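Local coordinates for N-acetylmuramoyl-L-alanine amidase AmiD (Escherichia coli, PDB 3D2Y), which catalyses the zinc-dependent hydrolysis of the link between N-acetylmuramoyl residues and L-amino acids in cell-wall glycopeptides, at residues P27-L32 against A139-K144; S88-A93 against P145-A150; P60-R65 against P121-Q126; D39-S44 against E104-G109. All blocks are in the same frame, centred on the assembly; numbering follows the deposited sequence. Where two conformers were deposited one is given.

Reading from the N terminus, the chain opens all four contacts before it closes any. Residues 27-32 lead into strand 31-36 and start contact 1, 39-44 begin contact 4, 60-65 contact 3 and 88-93 contact 2. Residues 104-109, at the end of strand 100-105, then close contact 4; 121-126, entering helix 124-141, close contact 3; 139-144, leaving that helix, close contact 1; and 145-150 close contact 2. Contacts 3 and 4 therefore nest inside contact 1 and cross each other, while contact 2 crosses the other three. Contacts 1 and 2 meet at the neighbouring strands 31-36 and 148-150; contacts 3 and 4 touch through Glu106.

Contact 1: P27-L32 against A139-K144; sequences PRIKVL and ARYHIK
Tyr141, Ile143 and Ile29 carry this contact, which packs the C-terminal end of helix 124-141 against the approach to strand 31-36 in the mixed sheet of the amidase fold. The delta methyl of Ile29 sits over one face of the phenol ring, CD1 lying 3.9 Å from the centroid of Tyr141 and 25° off the ring normal. It is shifted toward the hydroxyl end, so that CD1 comes to 3.5 Å from CZ of Tyr141, while the CG2 branch of Ile29 lies nearer CG and CD2. The opposite face of the ring is covered by the aliphatic CG of Arg140. The phenol OH goes elsewhere, bonding to Glu78. Pro27 lies beside the root of the tyrosine, its CG 3.4 Å from Tyr141 O. Ile101 of the adjacent strand 100-105 touches Ile29, Leu32 and Tyr141.

His142, with positive phi, turns the chain out of the helix and leads into Ile143. With CG1 opposite its carbonyl carbon (chi1 -68°) and the chain extended beyond, that side chain brings CD1 to 4.2 Å from Leu32 CB, and CG2 lies 3.6 Å from Lys30 O. Ile137 and Ile138 of the helix also pack on Ile143.

One water donates to Ile29 O and Tyr141 O; another donates to Lys30 O and accepts from Lys144 N. The segments thus adhere through apolar and CH-pi contacts, and the polar link between their backbones is indirect.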
loop_
_atom_site.group_PDB
_atom_site.type_symbol
_atom_site.label_atom_id
_atom_site.label_comp_id
_atom_site.label_asym_id
_atom_site.label_seq_id
_atom_site.Cartn_x
_atom_site.Cartn_y
_atom_site.Cartn_z
ATOM N N PRO A 27 6.158 -0.705 -17.668
ATOM C CA PRO A 27 5.919 -1.872 -16.805
ATOM C C PRO A 27 4.455 -2.274 -16.658
ATOM O O PRO A 27 3.525 -1.422 -16.641
ATOM C CB PRO A 27 6.462 -1.454 -15.412
ATOM C CG PRO A 27 7.383 -0.311 -15.646
ATOM C CD PRO A 27 6.999 0.328 -17.015
ATOM N N ARG A 28 4.246 -3.574 -16.471
ATOM C CA ARG A 28 2.931 -4.017 -16.048
ATOM C C ARG A 28 2.736 -3.826 -14.526
ATOM O O ARG A 28 1.599 -3.823 -14.036
ATOM C CB ARG A 28 2.720 -5.469 -16.431
ATOM C CG ARG A 28 2.841 -5.765 -17.934
ATOM C CD ARG A 28 2.640 -7.284 -18.195
ATOM N NE ARG A 28 2.835 -7.533 -19.634
ATOM C CZ ARG A 28 1.898 -7.321 -20.562
ATOM N NH1 ARG A 28 2.230 -7.567 -21.815
ATOM N NH2 ARG A 28 0.628 -6.905 -20.256
ATOM N N ILE A 29 3.855 -3.700 -13.791
ATOM C CA ILE A 29 3.804 -3.508 -12.348
ATOM C C ILE A 29 3.768 -1.991 -12.039
ATOM O O ILE A 29 4.629 -1.246 -12.481
ATOM C CB ILE A 29 4.991 -4.238 -11.633
ATOM C CG1 ILE A 29 4.914 -5.748 -11.852
ATOM C CG2 ILE A 29 5.045 -3.853 -10.121
ATOM C CD1 ILE A 29 6.243 -6.509 -11.724
ATOM N N LYS A 30 2.766 -1.545 -11.292
ATOM C CA LYS A 30 2.576 -0.136 -10.996
ATOM C C LYS A 30 2.385 0.124 -9.499
ATOM O O LYS A 30 2.462 1.266 -9.072
ATOM C CB LYS A 30 1.319 0.385 -11.701
ATOM C CG LYS A 30 1.353 0.249 -13.257
ATOM C CD LYS A 30 0.026 -0.262 -13.801
ATOM C CE LYS A 30 0.039 -0.754 -15.198
ATOM N NZ LYS A 30 -0.582 0.348 -16.009
ATOM N N VAL A 31 2.133 -0.934 -8.717
ATOM C CA VAL A 31 1.674 -0.786 -7.340
ATOM C C VAL A 31 2.486 -1.678 -6.392
ATOM O O VAL A 31 2.835 -2.825 -6.744
ATOM C CB VAL A 31 0.114 -1.018 -7.228
ATOM C CG1 VAL A 31 -0.364 -1.008 -5.783
ATOM C CG2 VAL A 31 -0.685 0.053 -8.070
ATOM N N LEU A 32 2.856 -1.100 -5.261
ATOM C CA LEU A 32 3.506 -1.862 -4.165
ATOM C C LEU A 32 2.611 -1.856 -2.961
ATOM O O LEU A 32 2.346 -0.784 -2.375
ATOM C CB LEU A 32 4.841 -1.224 -3.803
ATOM C CG LEU A 32 5.703 -1.924 -2.758
ATOM C CD1 LEU A 32 5.929 -3.392 -3.181
ATOM C CD2 LEU A 32 7.049 -1.190 -2.460
ATOM N N ALA A 139 12.409 1.755 -7.859
ATOM C CA ALA A 139 13.311 2.065 -8.982
ATOM C C ALA A 139 13.079 1.208 -10.213
ATOM O O ALA A 139 13.062 1.727 -11.360
ATOM C CB ALA A 139 14.826 1.992 -8.543
ATOM N N ARG A 140 12.945 -0.101 -9.987
ATOM C CA ARG A 140 12.880 -1.062 -11.083
ATOM C C ARG A 140 11.706 -0.757 -12.046
ATOM O O ARG A 140 11.868 -0.838 -13.281
ATOM C CB ARG A 140 12.810 -2.482 -10.515
ATOM C CG ARG A 140 12.858 -3.558 -11.566
ATOM C CD ARG A 140 13.570 -4.772 -11.075
ATOM N NE ARG A 140 13.032 -5.241 -9.810
ATOM C CZ ARG A 140 13.737 -5.378 -8.692
ATOM N NH1 ARG A 140 15.038 -5.117 -8.678
ATOM N NH2 ARG A 140 13.137 -5.807 -7.588
ATOM N N TYR A 141 10.561 -0.369 -11.465
ATOM C CA TYR A 141 9.273 -0.213 -12.185
ATOM C C TYR A 141 8.799 1.214 -12.292
ATOM O O TYR A 141 7.723 1.492 -12.842
ATOM C CB TYR A 141 8.183 -1.122 -11.586
ATOM C CG TYR A 141 8.621 -2.553 -11.566
ATOM C CD1 TYR A 141 8.822 -3.258 -12.764
ATOM C CD2 TYR A 141 8.916 -3.189 -10.360
ATOM C CE1 TYR A 141 9.241 -4.579 -12.754
ATOM C CE2 TYR A 141 9.349 -4.502 -10.345
ATOM C CZ TYR A 141 9.505 -5.191 -11.531
ATOM O OH TYR A 141 9.952 -6.498 -11.523
ATOM N N HIS A 142 9.619 2.122 -11.772
ATOM C CA HIS A 142 9.273 3.540 -11.644
ATOM C C HIS A 142 7.927 3.769 -10.950
ATOM O O HIS A 142 7.054 4.499 -11.441
ATOM C CB HIS A 142 9.289 4.216 -13.003
ATOM C CG HIS A 142 10.655 4.563 -13.487
ATOM N ND1 HIS A 142 11.535 3.623 -13.975
ATOM C CD2 HIS A 142 11.299 5.753 -13.551
ATOM C CE1 HIS A 142 12.660 4.218 -14.322
ATOM N NE2 HIS A 142 12.541 5.512 -14.083
ATOM N N ILE A 143 7.738 3.084 -9.830
ATOM C CA ILE A 143 6.486 3.148 -9.100
ATOM C C ILE A 143 6.343 4.542 -8.505
ATOM O O ILE A 143 7.302 5.059 -7.943
ATOM C CB ILE A 143 6.470 2.061 -7.997
ATOM C CG1 ILE A 143 6.412 0.693 -8.672
ATOM C CG2 ILE A 143 5.298 2.305 -7.026
ATOM C CD1 ILE A 143 6.272 -0.493 -7.688
ATOM N N LYS A 144 5.187 5.185 -8.717
ATOM C CA LYS A 144 4.957 6.574 -8.272
ATOM C C LYS A 144 4.659 6.515 -6.791
ATOM O O LYS A 144 4.134 5.490 -6.350
ATOM C CB LYS A 144 3.758 7.190 -8.985
ATOM C CG LYS A 144 4.059 7.489 -10.443
ATOM C CD LYS A 144 2.929 8.218 -11.121
ATOM C CE LYS A 144 1.825 7.249 -11.546
ATOM N NZ LYS A 144 1.141 7.716 -12.810
HETATM O O HOH W 1 5.068 1.227 -13.139
HETATM O O HOH W 2 3.133 3.709 -10.062
#

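Contact 2: S88-A93 against P145-A150; sequences SAWRGA and PENVVA
Trp90 and Arg91, at the type I' turn of the 89-94 hairpin, reach across to Glu146, Asn147 and Val149, where the chain enters strand 148-150, an outermost strand of the mixed sheet in this PGRP-type amidase fold.

Apolar contact is of the CH-pi kind: Trp90 holds CG opposite its backbone N (chi1 -170°), which lays the indole against Val149, whose CG1 lies 3.7 Å from the centroid of the Trp90 five-membered ring and 27° off its normal. Arg91 CG covers the opposite face, and Tyr212 meets the indole edge-to-face.

Charge is paired more loosely. Arg91 NH2 and Glu146 OE2 are 3.4 Å apart, but the oxygen lies well out of the guanidinium plane, so the bridge is electrostatic only; Glu146 CG takes up the centre of that face. The N-H groups of Arg91 serve Tyr210 O, Gly259 O and Asp261, tying the turn to the C-terminal part of the chain.

Hydrogen bonding falls to the indole edge. Its one N-H is shared by two weak bonds: Trp90 NE1 is 3.3 Å from Glu146 O and 3.1 Å from Asn147 OD1, the latter in the indole plane with the amide turned 83° to it.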
loop_
_atom_site.group_PDB
_atom_site.type_symbol
_atom_site.label_atom_id
_atom_site.label_comp_id
_atom_site.label_asym_id
_atom_site.label_seq_id
_atom_site.Cartn_x
_atom_site.Cartn_y
_atom_site.Cartn_z
ATOM N N SER A 88 -10.217 -5.856 -4.823
ATOM C CA SER A 88 -9.438 -4.664 -4.534
ATOM C C SER A 88 -9.670 -3.598 -5.598
ATOM O O SER A 88 -10.131 -3.901 -6.706
ATOM C CB SER A 88 -7.927 -5.000 -4.456
ATOM O OG SER A 88 -7.528 -5.792 -5.577
ATOM N N ALA A 89 -9.366 -2.355 -5.226
ATOM C CA ALA A 89 -9.526 -1.171 -6.084
ATOM C C ALA A 89 -8.555 -0.053 -5.652
ATOM O O ALA A 89 -8.434 0.242 -4.463
ATOM C CB ALA A 89 -10.996 -0.680 -6.059
ATOM N N TRP A 90 -7.826 0.509 -6.615
ATOM C CA TRP A 90 -6.933 1.643 -6.367
ATOM C C TRP A 90 -6.797 2.521 -7.617
ATOM O O TRP A 90 -6.353 2.052 -8.686
ATOM C CB TRP A 90 -5.539 1.169 -5.891
ATOM C CG TRP A 90 -4.718 2.303 -5.411
ATOM C CD1 TRP A 90 -3.545 2.771 -5.970
ATOM C CD2 TRP A 90 -5.006 3.160 -4.294
ATOM N NE1 TRP A 90 -3.078 3.856 -5.245
ATOM C CE2 TRP A 90 -3.963 4.130 -4.230
ATOM C CE3 TRP A 90 -6.048 3.214 -3.343
ATOM C CZ2 TRP A 90 -3.937 5.136 -3.253
ATOM C CZ3 TRP A 90 -6.030 4.235 -2.372
ATOM C CH2 TRP A 90 -4.984 5.182 -2.345
ATOM N N ARG A 91 -7.207 3.784 -7.468
ATOM C CA ARG A 91 -6.980 4.819 -8.485
ATOM C C ARG A 91 -7.517 4.443 -9.863
ATOM O O ARG A 91 -6.863 4.684 -10.891
ATOM C CB ARG A 91 -5.476 5.170 -8.528
ATOM C CG ARG A 91 -5.105 6.044 -7.367
ATOM C CD ARG A 91 -3.647 6.418 -7.313
ATOM N NE ARG A 91 -3.198 7.492 -8.204
ATOM C CZ ARG A 91 -3.232 8.806 -7.932
ATOM N NH1 ARG A 91 -3.756 9.283 -6.805
ATOM N NH2 ARG A 91 -2.752 9.673 -8.821
ATOM N N GLY A 92 -8.693 3.828 -9.897
ATOM C CA GLY A 92 -9.271 3.453 -11.193
ATOM C C GLY A 92 -9.109 1.962 -11.529
ATOM O O GLY A 92 -9.875 1.434 -12.328
ATOM N N ALA A 93 -8.121 1.285 -10.922
ATOM C CA ALA A 93 -7.819 -0.137 -11.259
ATOM C C ALA A 93 -8.579 -1.068 -10.331
ATOM O O ALA A 93 -8.967 -0.651 -9.282
ATOM C CB ALA A 93 -6.301 -0.421 -11.137
ATOM N N PRO A 145 5.026 7.585 -6.020
ATOM C CA PRO A 145 4.874 7.520 -4.571
ATOM C C PRO A 145 3.442 7.127 -4.109
ATOM O O PRO A 145 3.292 6.342 -3.173
ATOM C CB PRO A 145 5.266 8.927 -4.108
ATOM C CG PRO A 145 6.185 9.451 -5.179
ATOM C CD PRO A 145 5.612 8.870 -6.456
ATOM N N GLU A 146 2.416 7.699 -4.728
ATOM C CA GLU A 146 1.015 7.423 -4.313
ATOM C C GLU A 146 0.583 5.958 -4.530
ATOM O O GLU A 146 -0.448 5.525 -4.022
ATOM C CB GLU A 146 0.019 8.392 -4.971
ATOM C CG GLU A 146 -0.154 8.169 -6.444
ATOM C CD GLU A 146 0.849 8.915 -7.328
ATOM O OE1 GLU A 146 1.908 9.391 -6.873
ATOM O OE2 GLU A 146 0.577 8.996 -8.536
ATOM N N ASN A 147 1.396 5.196 -5.254
ATOM C CA ASN A 147 1.083 3.796 -5.505
ATOM C C ASN A 147 1.860 2.829 -4.598
ATOM O O ASN A 147 1.912 1.621 -4.837
ATOM C CB ASN A 147 1.242 3.523 -7.012
ATOM C CG ASN A 147 0.178 4.245 -7.826
ATOM O OD1 ASN A 147 -0.950 4.363 -7.393
ATOM N ND2 ASN A 147 0.544 4.736 -9.000
ATOM N N VAL A 148 2.440 3.364 -3.523
ATOM C CA VAL A 148 2.897 2.516 -2.412
ATOM C C VAL A 148 1.781 2.548 -1.341
ATOM O O VAL A 148 1.532 3.581 -0.735
ATOM C CB VAL A 148 4.248 3.046 -1.811
ATOM C CG1 VAL A 148 4.761 2.049 -0.791
ATOM C CG2 VAL A 148 5.264 3.295 -2.935
ATOM N N VAL A 149 1.073 1.441 -1.150
ATOM C CA VAL A 149 -0.210 1.506 -0.439
ATOM C C VAL A 149 -0.296 0.417 0.585
ATOM O O VAL A 149 0.467 -0.589 0.551
ATOM C CB VAL A 149 -1.435 1.348 -1.402
ATOM C CG1 VAL A 149 -1.547 2.571 -2.369
ATOM C CG2 VAL A 149 -1.340 -0.026 -2.200
ATOM N N ALA A 150 -1.220 0.645 1.500
ATOM C CA ALA A 150 -1.664 -0.356 2.442
ATOM C C ALA A 150 -2.669 -1.256 1.761
ATOM O O ALA A 150 -3.428 -0.835 0.904
ATOM C CB ALA A 150 -2.364 0.341 3.643
#

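Contact 3: P60-R65 against P121-Q126; sequences PAVPPR and PFEPAQ
The loop after strand 57-59 runs past the first turn of helix 124-141, with the CA atoms of Ala61 and Gln126 5.4 Å apart and those of Val62 and Ala125 5.5 Å apart. Ala61 O points into the start of the helix and is packed by methylenes: Glu123 CB is 3.1 Å from Ala61 O, a tight approach, and the CB of Gln126 closes in as well. Glu123 occupies the N-cap position. Its CG, opposite its own carbonyl carbon (chi1 -38°), lies 3.8 Å from Ala61 CB, and the bend at chi2 then turns the carboxylate.

Val62 straddles the helix start with its two methyls. CG1, turned opposite its own backbone N, meets Ala125 CB at 4.0 Å; CG2 reaches the CG of Glu123, the two side chains crossing nearly at a right angle. Pro63 follows with the edge of its ring, CD lying 4.1 Å from Ala125 O, and also packs on Ala129 one turn further along the helix.

Gln126 supplies the polar tie. Its extended chain brings NE2 to within 3.0 Å of Pro60 O in a weak, bent bond (132°), while the same amide nitrogen gives a firmer hydrogen bond to Glu106 O. The other end of the amide, OE1, lies in the plane of the Phe122 ring, at its edge. Gln126 thereby joins the helix start to the ends of two adjacent strands, 57-59 and 100-105, at the edge of the alpha/beta domain of this amidase 2 family enzyme, its side chain about 8 Å from that of the proton acceptor Glu104.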
loop_
_atom_site.group_PDB
_atom_site.type_symbol
_atom_site.label_atom_id
_atom_site.label_comp_id
_atom_site.label_asym_id
_atom_site.label_seq_id
_atom_site.Cartn_x
_atom_site.Cartn_y
_atom_site.Cartn_z
ATOM N N PRO A 60 10.765 -11.227 7.946
ATOM C CA PRO A 60 10.572 -11.559 9.369
ATOM C C PRO A 60 10.502 -10.284 10.244
ATOM O O PRO A 60 10.941 -9.216 9.838
ATOM C CB PRO A 60 11.835 -12.380 9.717
ATOM C CG PRO A 60 12.399 -12.832 8.461
ATOM C CD PRO A 60 12.047 -11.754 7.447
ATOM N N ALA A 61 10.016 -10.429 11.457
ATOM C CA ALA A 61 9.967 -9.321 12.417
ATOM C C ALA A 61 11.358 -8.781 12.704
ATOM O O ALA A 61 11.531 -7.579 12.848
ATOM C CB ALA A 61 9.339 -9.790 13.716
ATOM N N VAL A 62 12.326 -9.685 12.869
ATOM C CA VAL A 62 13.722 -9.314 13.000
ATOM C C VAL A 62 14.432 -10.276 12.060
ATOM O O VAL A 62 14.705 -11.424 12.426
ATOM C CB VAL A 62 14.231 -9.385 14.458
ATOM C CG1 VAL A 62 15.733 -8.935 14.519
ATOM C CG2 VAL A 62 13.323 -8.474 15.362
ATOM N N PRO A 63 14.720 -9.823 10.828
ATOM C CA PRO A 63 15.382 -10.679 9.857
ATOM C C PRO A 63 16.773 -11.091 10.345
ATOM O O PRO A 63 17.480 -10.273 10.975
ATOM C CB PRO A 63 15.491 -9.788 8.605
ATOM C CG PRO A 63 14.443 -8.724 8.793
ATOM C CD PRO A 63 14.436 -8.484 10.281
ATOM N N PRO A 64 17.118 -12.381 10.151
ATOM C CA PRO A 64 18.444 -12.907 10.461
ATOM C C PRO A 64 19.397 -12.203 9.499
ATOM O O PRO A 64 18.991 -11.833 8.384
ATOM C CB PRO A 64 18.317 -14.375 10.094
ATOM C CG PRO A 64 17.172 -14.424 9.086
ATOM C CD PRO A 64 16.228 -13.399 9.559
ATOM N N ARG A 65 20.645 -12.045 9.914
ATOM C CA ARG A 65 21.654 -11.399 9.070
ATOM C C ARG A 65 22.816 -12.321 8.655
ATOM O O ARG A 65 23.344 -13.096 9.453
ATOM C CB ARG A 65 22.132 -10.091 9.706
ATOM C CG ARG A 65 20.971 -9.274 10.260
ATOM C CD ARG A 65 21.421 -7.982 10.849
ATOM N NE ARG A 65 21.582 -7.003 9.796
ATOM C CZ ARG A 65 22.008 -5.760 9.981
ATOM N NH1 ARG A 65 22.309 -5.323 11.206
ATOM N NH2 ARG A 65 22.132 -4.957 8.928
ATOM N N PRO A 121 3.471 -2.722 17.533
ATOM C CA PRO A 121 4.509 -1.893 16.918
ATOM C C PRO A 121 5.386 -2.684 15.938
ATOM O O PRO A 121 5.589 -3.883 16.110
ATOM C CB PRO A 121 5.333 -1.427 18.139
ATOM C CG PRO A 121 4.362 -1.514 19.284
ATOM C CD PRO A 121 3.605 -2.769 19.003
ATOM N N PHE A 122 5.906 -2.014 14.912
ATOM C CA PHE A 122 6.842 -2.673 14.001
ATOM C C PHE A 122 8.291 -2.592 14.494
ATOM O O PHE A 122 8.828 -1.489 14.783
ATOM C CB PHE A 122 6.706 -2.069 12.608
ATOM C CG PHE A 122 5.388 -2.422 11.924
ATOM C CD1 PHE A 122 4.218 -1.727 12.240
ATOM C CD2 PHE A 122 5.317 -3.488 11.033
ATOM C CE1 PHE A 122 2.964 -2.033 11.639
ATOM C CE2 PHE A 122 4.082 -3.831 10.445
ATOM C CZ PHE A 122 2.899 -3.087 10.765
ATOM N N GLU A 123 8.934 -3.764 14.590
ATOM C CA GLU A 123 10.331 -3.847 14.924
ATOM C C GLU A 123 11.140 -2.934 14.021
ATOM O O GLU A 123 11.013 -2.971 12.804
ATOM C CB GLU A 123 10.840 -5.299 14.842
ATOM C CG GLU A 123 9.861 -6.377 15.331
ATOM C CD GLU A 123 9.453 -6.287 16.811
ATOM O OE1 GLU A 123 10.060 -5.508 17.603
ATOM O OE2 GLU A 123 8.512 -7.044 17.178
ATOM N N PRO A 124 11.925 -2.019 14.617
ATOM C CA PRO A 124 12.770 -1.218 13.722
ATOM C C PRO A 124 13.706 -2.033 12.770
ATOM O O PRO A 124 13.987 -1.565 11.662
ATOM C CB PRO A 124 13.587 -0.321 14.671
ATOM C CG PRO A 124 13.135 -0.667 16.097
ATOM C CD PRO A 124 11.957 -1.587 16.030
ATOM N N ALA A 125 14.160 -3.228 13.171
ATOM C CA ALA A 125 15.030 -4.061 12.296
ATOM C C ALA A 125 14.272 -4.402 10.979
ATOM O O ALA A 125 14.836 -4.384 9.871
ATOM C CB ALA A 125 15.422 -5.288 12.970
ATOM N N GLN A 126 12.988 -4.704 11.124
ATOM C CA GLN A 126 12.119 -5.019 9.979
ATOM C C GLN A 126 11.984 -3.844 9.029
ATOM O O GLN A 126 12.134 -4.001 7.812
ATOM C CB GLN A 126 10.744 -5.456 10.479
ATOM C CG GLN A 126 9.723 -5.836 9.384
ATOM C CD GLN A 126 8.465 -6.436 9.964
ATOM O OE1 GLN A 126 7.645 -5.739 10.605
ATOM N NE2 GLN A 126 8.307 -7.746 9.775
#

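Contact 4: D39-S44 against E104-G109; sequences DDFDSS and ELENRG
Glu106 reaches from the end of strand 100-105 to the start of helix 41-48, and its CB already points at that helix. With CG opposite the backbone N (chi1 179°) and the chain extended beyond it, the side chain runs out toward the helix start. CG passes Asp39 O at 3.5 Å. CD then lies 3.6 Å from Phe41 N, which brings the carboxylate to the first turn of the helix. OE1 is on the side of Asp40, 3.8 Å from its CA, and is joined to Phe41 N by a water that accepts from that nitrogen and donates to the carboxylate. OE2 turns the other way: it lies 3.6 Å from Phe41 CB and accepts a hydrogen bond from Ala61 N in the loop after strand 57-59.

This carboxylate therefore sits at the N-terminal end of a helix, where the helix dipole would be expected to favour its negative charge. The helix is N-capped by Asp40, whose OD1 takes the N-H of Ser43 at 2.9 Å in a nearly straight bond (171°), met from above the carboxylate plane. Asp40 O accepts from both N and OG of Ser44. The Phe41 ring, its plane 50° from that of the Glu106 carboxylate, swings off to meet Trp73 edge-to-face.

Further along, Asn107 points away from the helix. Its OD1 accepts from Gly109 N at 2.9 Å, an Asx turn, and its ND2 bonds to Ala120 O; the side chain also touches Tyr36, a substrate-binding residue. At the other end of 104-109, the proton acceptor Glu104 and Ser44 both pack on the bound peptide.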
loop_
_atom_site.group_PDB
_atom_site.type_symbol
_atom_site.label_atom_id
_atom_site.label_comp_id
_atom_site.label_asym_id
_atom_site.label_seq_id
_atom_site.Cartn_x
_atom_site.Cartn_y
_atom_site.Cartn_z
ATOM N N ASP A 39 0.596 -13.370 12.179
ATOM C CA ASP A 39 1.003 -14.736 12.533
ATOM C C ASP A 39 2.543 -14.795 12.530
ATOM O O ASP A 39 3.208 -13.888 11.998
ATOM C CB ASP A 39 0.404 -15.748 11.531
ATOM C CG ASP A 39 0.165 -17.145 12.134
ATOM O OD1 ASP A 39 0.550 -17.404 13.301
ATOM O OD2 ASP A 39 -0.403 -18.001 11.403
ATOM N N ASP A 40 3.094 -15.853 13.126
ATOM C CA ASP A 40 4.535 -16.021 13.321
ATOM C C ASP A 40 5.203 -16.412 12.028
ATOM O O ASP A 40 4.533 -16.766 11.077
ATOM C CB ASP A 40 4.795 -17.099 14.381
ATOM C CG ASP A 40 4.292 -18.457 13.951
ATOM O OD1 ASP A 40 4.999 -19.127 13.182
ATOM O OD2 ASP A 40 3.202 -18.867 14.378
ATOM N N PHE A 41 6.538 -16.394 11.991
ATOM C CA PHE A 41 7.189 -16.594 10.701
ATOM C C PHE A 41 6.873 -17.933 10.026
ATOM O O PHE A 41 6.469 -17.982 8.842
ATOM C CB PHE A 41 8.718 -16.451 10.835
ATOM C CG PHE A 41 9.412 -16.521 9.507
ATOM C CD1 PHE A 41 9.382 -15.431 8.645
ATOM C CD2 PHE A 41 10.035 -17.678 9.097
ATOM C CE1 PHE A 41 10.017 -15.484 7.401
ATOM C CE2 PHE A 41 10.652 -17.735 7.852
ATOM C CZ PHE A 41 10.629 -16.625 7.013
ATOM N N ASP A 42 7.117 -19.027 10.754
ATOM C CA ASP A 42 6.957 -20.365 10.158
ATOM C C ASP A 42 5.519 -20.550 9.686
ATOM O O ASP A 42 5.299 -21.004 8.575
ATOM C CB ASP A 42 7.416 -21.473 11.134
ATOM C CG ASP A 42 8.898 -21.367 11.476
ATOM O OD1 ASP A 42 9.678 -20.825 10.658
ATOM O OD2 ASP A 42 9.298 -21.809 12.578
ATOM N N SER A 43 4.549 -20.153 10.516
ATOM C CA SER A 43 3.139 -20.249 10.160
ATOM C C SER A 43 2.785 -19.398 8.922
ATOM O O SER A 43 2.042 -19.838 8.050
ATOM C CB SER A 43 2.260 -19.892 11.355
ATOM O OG SER A 43 2.626 -20.668 12.489
ATOM N N SER A 44 3.331 -18.194 8.840
ATOM C CA SER A 44 3.030 -17.293 7.683
ATOM C C SER A 44 3.655 -17.922 6.428
ATOM O O SER A 44 3.060 -17.920 5.339
ATOM C CB SER A 44 3.579 -15.875 7.905
ATOM O OG SER A 44 3.001 -15.286 9.058
ATOM N N GLU A 104 4.759 -8.932 2.492
ATOM C CA GLU A 104 4.196 -9.311 3.794
ATOM C C GLU A 104 5.262 -9.157 4.892
ATOM O O GLU A 104 6.406 -9.624 4.749
ATOM C CB GLU A 104 3.699 -10.756 3.752
ATOM C CG GLU A 104 2.389 -10.948 2.968
ATOM C CD GLU A 104 1.215 -11.075 3.886
ATOM O OE1 GLU A 104 1.379 -11.680 4.951
ATOM O OE2 GLU A 104 0.116 -10.628 3.554
ATOM N N LEU A 105 4.847 -8.500 5.965
ATOM C CA LEU A 105 5.644 -8.174 7.152
ATOM C C LEU A 105 5.129 -8.990 8.334
ATOM O O LEU A 105 3.954 -8.901 8.715
ATOM C CB LEU A 105 5.554 -6.681 7.441
ATOM C CG LEU A 105 5.840 -5.670 6.313
ATOM C CD1 LEU A 105 5.735 -4.227 6.828
ATOM C CD2 LEU A 105 7.238 -5.909 5.772
ATOM N N GLU A 106 6.016 -9.789 8.903
ATOM C CA GLU A 106 5.646 -10.590 10.066
ATOM C C GLU A 106 5.356 -9.610 11.193
ATOM O O GLU A 106 6.250 -8.911 11.665
ATOM C CB GLU A 106 6.740 -11.558 10.481
ATOM C CG GLU A 106 6.372 -12.389 11.738
ATOM C CD GLU A 106 7.570 -13.014 12.488
ATOM O OE1 GLU A 106 7.345 -13.478 13.616
ATOM O OE2 GLU A 106 8.697 -13.059 11.961
ATOM N N ASN A 107 4.102 -9.560 11.605
ATOM C CA ASN A 107 3.684 -8.637 12.657
ATOM C C ASN A 107 2.324 -9.150 13.109
ATOM O O ASN A 107 1.572 -9.654 12.282
ATOM C CB ASN A 107 3.631 -7.196 12.091
ATOM C CG ASN A 107 2.973 -6.204 13.066
ATOM O OD1 ASN A 107 1.729 -6.113 13.140
ATOM N ND2 ASN A 107 3.800 -5.471 13.837
ATOM N N ARG A 108 2.017 -9.036 14.401
ATOM C CA ARG A 108 0.807 -9.642 14.972
ATOM C C ARG A 108 -0.530 -8.992 14.565
ATOM O O ARG A 108 -1.608 -9.597 14.763
ATOM C CB ARG A 108 0.936 -9.703 16.507
ATOM C CG ARG A 108 -0.358 -9.963 17.264
ATOM C CD ARG A 108 -0.247 -9.490 18.748
ATOM N NE ARG A 108 1.155 -9.267 19.094
ATOM C CZ ARG A 108 1.665 -8.167 19.647
ATOM N NH1 ARG A 108 0.898 -7.152 20.022
ATOM N NH2 ARG A 108 2.974 -8.114 19.857
ATOM N N GLY A 109 -0.459 -7.788 13.994
ATOM C CA GLY A 109 -1.668 -6.986 13.722
ATOM C C GLY A 109 -2.358 -6.509 14.988
ATOM O O GLY A 109 -1.685 -6.115 15.971
HETATM O O HOH W 3 8.148 -16.202 14.168
#